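PDB 6KR5: cysteine synthase 3 from Entamoeba histolytica, which catalyses the last step of cysteine synthesis, making L-cysteine from O-acetyl-L-serine and sulfide with the help of pyridoxal phosphate. Local coordinates for residues G87-G90 and I91-Q95; M112-E115 and R116-I119. All blocks are in the same frame, centred on the assembly; numbering follows the deposited sequence.

Contact 1. Residues G87-G90 and I91-Q95; sequences GNTG and IGLCQ. With PLP (pyridoxal-5'-phosphate), chain D.
The N-terminal turns of helix 88-100 begin at the cofactor, and here the side chains of Asn88 and Ile91 run alongside each other in the same direction, with OD1 of Asn88 3.9 Å from CD1 of Ile91. The first torsion of Asn88 (chi1 -72°) sets CG beside its own backbone N, and the amide then leans toward pyridoxal phosphate. Its ND2 donates a fairly straight bond to the phenolic oxygen O3 of the cofactor, 2.9 Å long with 160° at the hydrogen. The same nitrogen is also bonded to Asp308, while OD1 is bonded to Arg312; with both ends of the amide engaged, its rotation is fixed and the cofactor oxygen meets the nitrogen end. The sequence Thr-Ser-Gly-Asn-Thr-Gly that spans the loop and the first residues of this helix is the familiar asparagine-containing loop of the cysteine synthases, which binds the carboxylate of the amino acid substrate in relatives and probably does so here. Strand 80-84, this helix and strand 104-109 form one beta-alpha-beta unit, so the loop sits where the first strand hands over to the helix. At the next residue, Thr89 keeps company with Leu93 a turn further along, CG2 of Thr89 3.9 Å from CD1 of Leu93, while the Thr89 hydroxyl is bonded to Gln159. CG of Leu93 also presses on the carbonyl oxygen O of Thr89 at 3.4 Å, the same atom that receives the backbone N of Leu93. At Gly90 the carbonyl oxygen O accepts N of Cys94 over 2.9 Å, and the Cys94 side chain packs on Val104 and Ile106 of strand 104-109.

Contact 2. Residues M112-E115 and R116-I119; sequences MSVE and RQMI
Gln117 reaches back over the start of its own helix to Met112, where NE2 gives a bond of 2.9 Å to the backbone O of Met112. With CG beside the backbone N (chi1 -78°) and the chain extended beyond it, the amide lands ahead of the first turn. The carbonyl oxygen lies within 9° of the amide plane, although the donor is tilted 32° from the plane of the carbonyl itself. A second bond from NE2 goes to the backbone of Ser110, so two carbonyls hold this nitrogen. Nearer the backbone the packing is close: CB of Gln117 sits 3.3 Å from O of Val114, and the side chain leans on Leu127 and Leu129 of strand 126-130. Helix 114-122 is the crossover of the beta-alpha-beta unit formed with strands 104-109 and 126-130, and Ser113 occupies its N-cap position. The carbonyl oxygen of Ser113 takes N of Gln117, starting the run of helix bonds. Its hydroxyl lies almost level with the guanidinium of Arg116, at its edge, and NH1 of Arg116 lies 3.1 Å from OG of Ser113; because Ser113 was modelled in two conformers, this bond should be treated as provisional. Arg116 is buried, and its side chain also touches Arg312 and Tyr313. The loose, solvent side belongs to Met112 and Val114. Met112 is exposed and its thioether runs off from the helix, while Val114, also exposed, meets Gln117 lightly, CG1 4.0 Å from NE2. A further face is turned to the second subunit: there Glu115, bonded to Ser315 of its own chain, packs together with Met118 on Leu314 of the second subunit.

Followed from the N terminus, contact 1 comes first and is complete before contact 2 begins. They lie in series, neither enclosing nor crossing the other, and each is a local turn that closes no long loop. Between them the chain finishes helix 88-100 and runs through strand 104-109, which their two beta-alpha-beta units share within the parallel sheet. In space the two helix starts meet, and the centres of the two contacts are about 11 Å apart. Arg116 of contact 2 makes a weak hydrogen bond through NE to the side-chain oxygen of Asn88 in contact 1, and Ile91 packs against Ile119. Through Arg116, contact 2 supplies a second-shell residue to the cofactor site that contact 1 touches directly.

Contact 1. Residues G87-G90 and I91-Q95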
loop_
_atom_site.group_PDB
_atom_site.type_symbol
_atom_site.label_atom_id
_atom_site.label_comp_id
_atom_site.label_asym_id
_atom_site.label_seq_id
_atom_site.Cartn_x
_atom_site.Cartn_y
_atom_site.Cartn_z
ATOM N N GLY B 87 -1.107 -8.703 -14.639
ATOM C CA GLY B 87 -1.216 -8.626 -13.196
ATOM C C GLY B 87 -0.041 -8.022 -12.458
ATOM O O GLY B 87 0.678 -7.163 -12.973
ATOM N N ASN B 88 0.160 -8.474 -11.223
ATOM C CA ASN B 88 1.143 -7.831 -10.360
ATOM C C ASN B 88 2.569 -8.005 -10.866
ATOM O O ASN B 88 3.432 -7.180 -10.550
ATOM C CB ASN B 88 1.011 -8.374 -8.945
ATOM C CG ASN B 88 -0.229 -7.875 -8.258
ATOM O OD1 ASN B 88 -0.674 -6.745 -8.490
ATOM N ND2 ASN B 88 -0.798 -8.706 -7.393
ATOM N N THR B 89 2.858 -9.075 -11.616
ATOM C CA THR B 89 4.218 -9.254 -12.118
ATOM C C THR B 89 4.649 -8.069 -12.963
ATOM O O THR B 89 5.795 -7.609 -12.866
ATOM C CB THR B 89 4.295 -10.546 -12.914
ATOM O OG1 THR B 89 4.077 -11.633 -12.011
ATOM C CG2 THR B 89 5.664 -10.707 -13.591
ATOM N N GLY B 90 3.737 -7.553 -13.783
ATOM C CA GLY B 90 4.066 -6.390 -14.583
ATOM C C GLY B 90 4.424 -5.195 -13.727
ATOM O O GLY B 90 5.368 -4.462 -14.033
ATOM N N ILE B 91 3.682 -4.991 -12.634
ATOM C CA ILE B 91 3.980 -3.872 -11.738
ATOM C C ILE B 91 5.356 -4.040 -11.105
ATOM O O ILE B 91 6.152 -3.098 -11.049
ATOM C CB ILE B 91 2.889 -3.742 -10.663
ATOM C CG1 ILE B 91 1.546 -3.418 -11.315
ATOM C CG2 ILE B 91 3.299 -2.699 -9.644
ATOM C CD1 ILE B 91 0.383 -3.478 -10.321
ATOM N N GLY B 92 5.659 -5.245 -10.622
ATOM C CA GLY B 92 6.949 -5.463 -9.991
ATOM C C GLY B 92 8.109 -5.311 -10.956
ATOM O O GLY B 92 9.166 -4.785 -10.594
ATOM N N LEU B 93 7.925 -5.739 -12.204
ATOM C CA LEU B 93 8.980 -5.553 -13.192
ATOM C C LEU B 93 9.143 -4.083 -13.545
ATOM O O LEU B 93 10.266 -3.603 -13.737
ATOM C CB LEU B 93 8.669 -6.366 -14.443
ATOM C CG LEU B 93 8.826 -7.881 -14.349
ATOM C CD1 LEU B 93 8.175 -8.507 -15.570
ATOM C CD2 LEU B 93 10.301 -8.274 -14.265
ATOM N N CYS B 94 8.027 -3.355 -13.635
ATOM C CA CYS B 94 8.095 -1.949 -14.016
ATOM C C CYS B 94 8.752 -1.115 -12.928
ATOM O O CYS B 94 9.533 -0.201 -13.225
ATOM C CB CYS B 94 6.698 -1.426 -14.338
ATOM S SG CYS B 94 6.079 -2.019 -15.923
ATOM N N GLN B 95 8.477 -1.431 -11.663
ATOM C CA GLN B 95 9.126 -0.711 -10.570
ATOM C C GLN B 95 10.641 -0.902 -10.617
ATOM O O GLN B 95 11.411 0.074 -10.572
ATOM C CB GLN B 95 8.555 -1.176 -9.233
ATOM C CG GLN B 95 9.292 -0.600 -8.032
ATOM C CD GLN B 95 8.705 -1.068 -6.713
ATOM O OE1 GLN B 95 8.096 -0.287 -5.961
ATOM N NE2 GLN B 95 8.865 -2.348 -6.429
HETATM N N1 PLP D . -1.837 -13.670 -5.529
HETATM C C2 PLP D . -1.425 -12.545 -6.190
HETATM C C2A PLP D . -2.280 -11.319 -6.108
HETATM C C3 PLP D . -0.241 -12.560 -6.906
HETATM O O3 PLP D . 0.148 -11.427 -7.562
HETATM C C4 PLP D . 0.529 -13.715 -6.949
HETATM C C4A PLP D . 1.750 -13.790 -7.794
HETATM O O4A PLP D . 2.091 -12.818 -8.480
HETATM C C5 PLP D . 0.101 -14.853 -6.268
HETATM C C6 PLP D . -1.084 -14.816 -5.569
HETATM C C5A PLP D . 0.863 -16.159 -6.309
HETATM O O4P PLP D . 2.198 -16.074 -5.895
HETATM P P PLP D . 3.244 -17.019 -6.655
HETATM O O1P PLP D . 2.688 -18.431 -6.644
HETATM O O2P PLP D . 3.361 -16.516 -8.066
HETATM O O3P PLP D . 4.526 -16.917 -5.910
#

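Contact 2. Residues M112-E115 and R116-I119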
loop_
_atom_site.group_PDB
_atom_site.type_symbol
_atom_site.label_atom_id
_atom_site.label_comp_id
_atom_site.label_asym_id
_atom_site.label_seq_id
_atom_site.Cartn_x
_atom_site.Cartn_y
_atom_site.Cartn_z
ATOM N N MET B 112 -7.675 -5.446 -20.754
ATOM C CA MET B 112 -7.406 -6.146 -19.503
ATOM C C MET B 112 -6.731 -5.230 -18.493
ATOM O O MET B 112 -5.793 -4.506 -18.837
ATOM C CB MET B 112 -6.521 -7.373 -19.745
ATOM C CG MET B 112 -6.600 -8.413 -18.640
ATOM S SD MET B 112 -8.209 -9.227 -18.552
ATOM C CE MET B 112 -7.960 -10.375 -17.196
ATOM N N SER B 113 -7.185 -5.327 -17.237
ATOM C CA SER B 113 -6.737 -4.544 -16.084
ATOM C C SER B 113 -6.248 -3.154 -16.462
ATOM O O SER B 113 -5.050 -2.856 -16.382
ATOM C CB SER B 113 -5.642 -5.283 -15.316
ATOM O OG SER B 113 -5.528 -4.749 -14.007
ATOM N N VAL B 114 -7.184 -2.300 -16.871
ATOM C CA VAL B 114 -6.843 -0.953 -17.317
ATOM C C VAL B 114 -6.204 -0.145 -16.195
ATOM O O VAL B 114 -5.380 0.738 -16.455
ATOM C CB VAL B 114 -8.087 -0.248 -17.893
ATOM C CG1 VAL B 114 -8.481 -0.899 -19.209
ATOM C CG2 VAL B 114 -9.234 -0.309 -16.904
ATOM N N GLU B 115 -6.544 -0.439 -14.937
ATOM C CA GLU B 115 -5.881 0.246 -13.829
ATOM C C GLU B 115 -4.418 -0.161 -13.733
ATOM O O GLU B 115 -3.543 0.692 -13.533
ATOM C CB GLU B 115 -6.606 -0.039 -12.513
ATOM C CG GLU B 115 -8.054 0.397 -12.510
ATOM C CD GLU B 115 -8.768 0.016 -11.228
ATOM O OE1 GLU B 115 -8.670 -1.162 -10.820
ATOM O OE2 GLU B 115 -9.429 0.896 -10.633
ATOM N N ARG B 116 -4.127 -1.457 -13.895
ATOM C CA ARG B 116 -2.735 -1.890 -13.872
ATOM C C ARG B 116 -1.977 -1.354 -15.075
ATOM O O ARG B 116 -0.787 -1.042 -14.966
ATOM C CB ARG B 116 -2.643 -3.416 -13.823
ATOM C CG ARG B 116 -2.833 -3.993 -12.440
ATOM C CD ARG B 116 -2.376 -5.439 -12.432
ATOM N NE ARG B 116 -2.578 -6.098 -11.146
ATOM C CZ ARG B 116 -3.740 -6.607 -10.749
ATOM N NH1 ARG B 116 -4.811 -6.522 -11.533
ATOM N NH2 ARG B 116 -3.835 -7.197 -9.568
ATOM N N GLN B 117 -2.653 -1.250 -16.228
ATOM C CA GLN B 117 -2.078 -0.557 -17.382
ATOM C C GLN B 117 -1.613 0.830 -17.005
ATOM O O GLN B 117 -0.518 1.261 -17.378
ATOM C CB GLN B 117 -3.097 -0.438 -18.510
ATOM C CG GLN B 117 -3.299 -1.676 -19.298
ATOM C CD GLN B 117 -4.193 -1.457 -20.494
ATOM O OE1 GLN B 117 -4.060 -0.464 -21.212
ATOM N NE2 GLN B 117 -5.120 -2.387 -20.716
ATOM N N MET B 118 -2.471 1.568 -16.296
ATOM C CA MET B 118 -2.133 2.931 -15.915
ATOM C C MET B 118 -0.953 2.946 -14.950
ATOM O O MET B 118 -0.063 3.796 -15.068
ATOM C CB MET B 118 -3.365 3.598 -15.309
ATOM C CG MET B 118 -3.168 5.013 -14.840
ATOM S SD MET B 118 -4.764 5.671 -14.290
ATOM C CE MET B 118 -5.709 5.600 -15.804
ATOM N N ILE B 119 -0.921 2.013 -13.997
ATOM C CA ILE B 119 0.214 1.949 -13.074
ATOM C C ILE B 119 1.499 1.675 -13.843
ATOM O O ILE B 119 2.516 2.352 -13.653
ATOM C CB ILE B 119 -0.012 0.879 -11.992
ATOM C CG1 ILE B 119 -1.145 1.256 -11.040
ATOM C CG2 ILE B 119 1.272 0.641 -11.191
ATOM C CD1 ILE B 119 -1.512 0.103 -10.127
#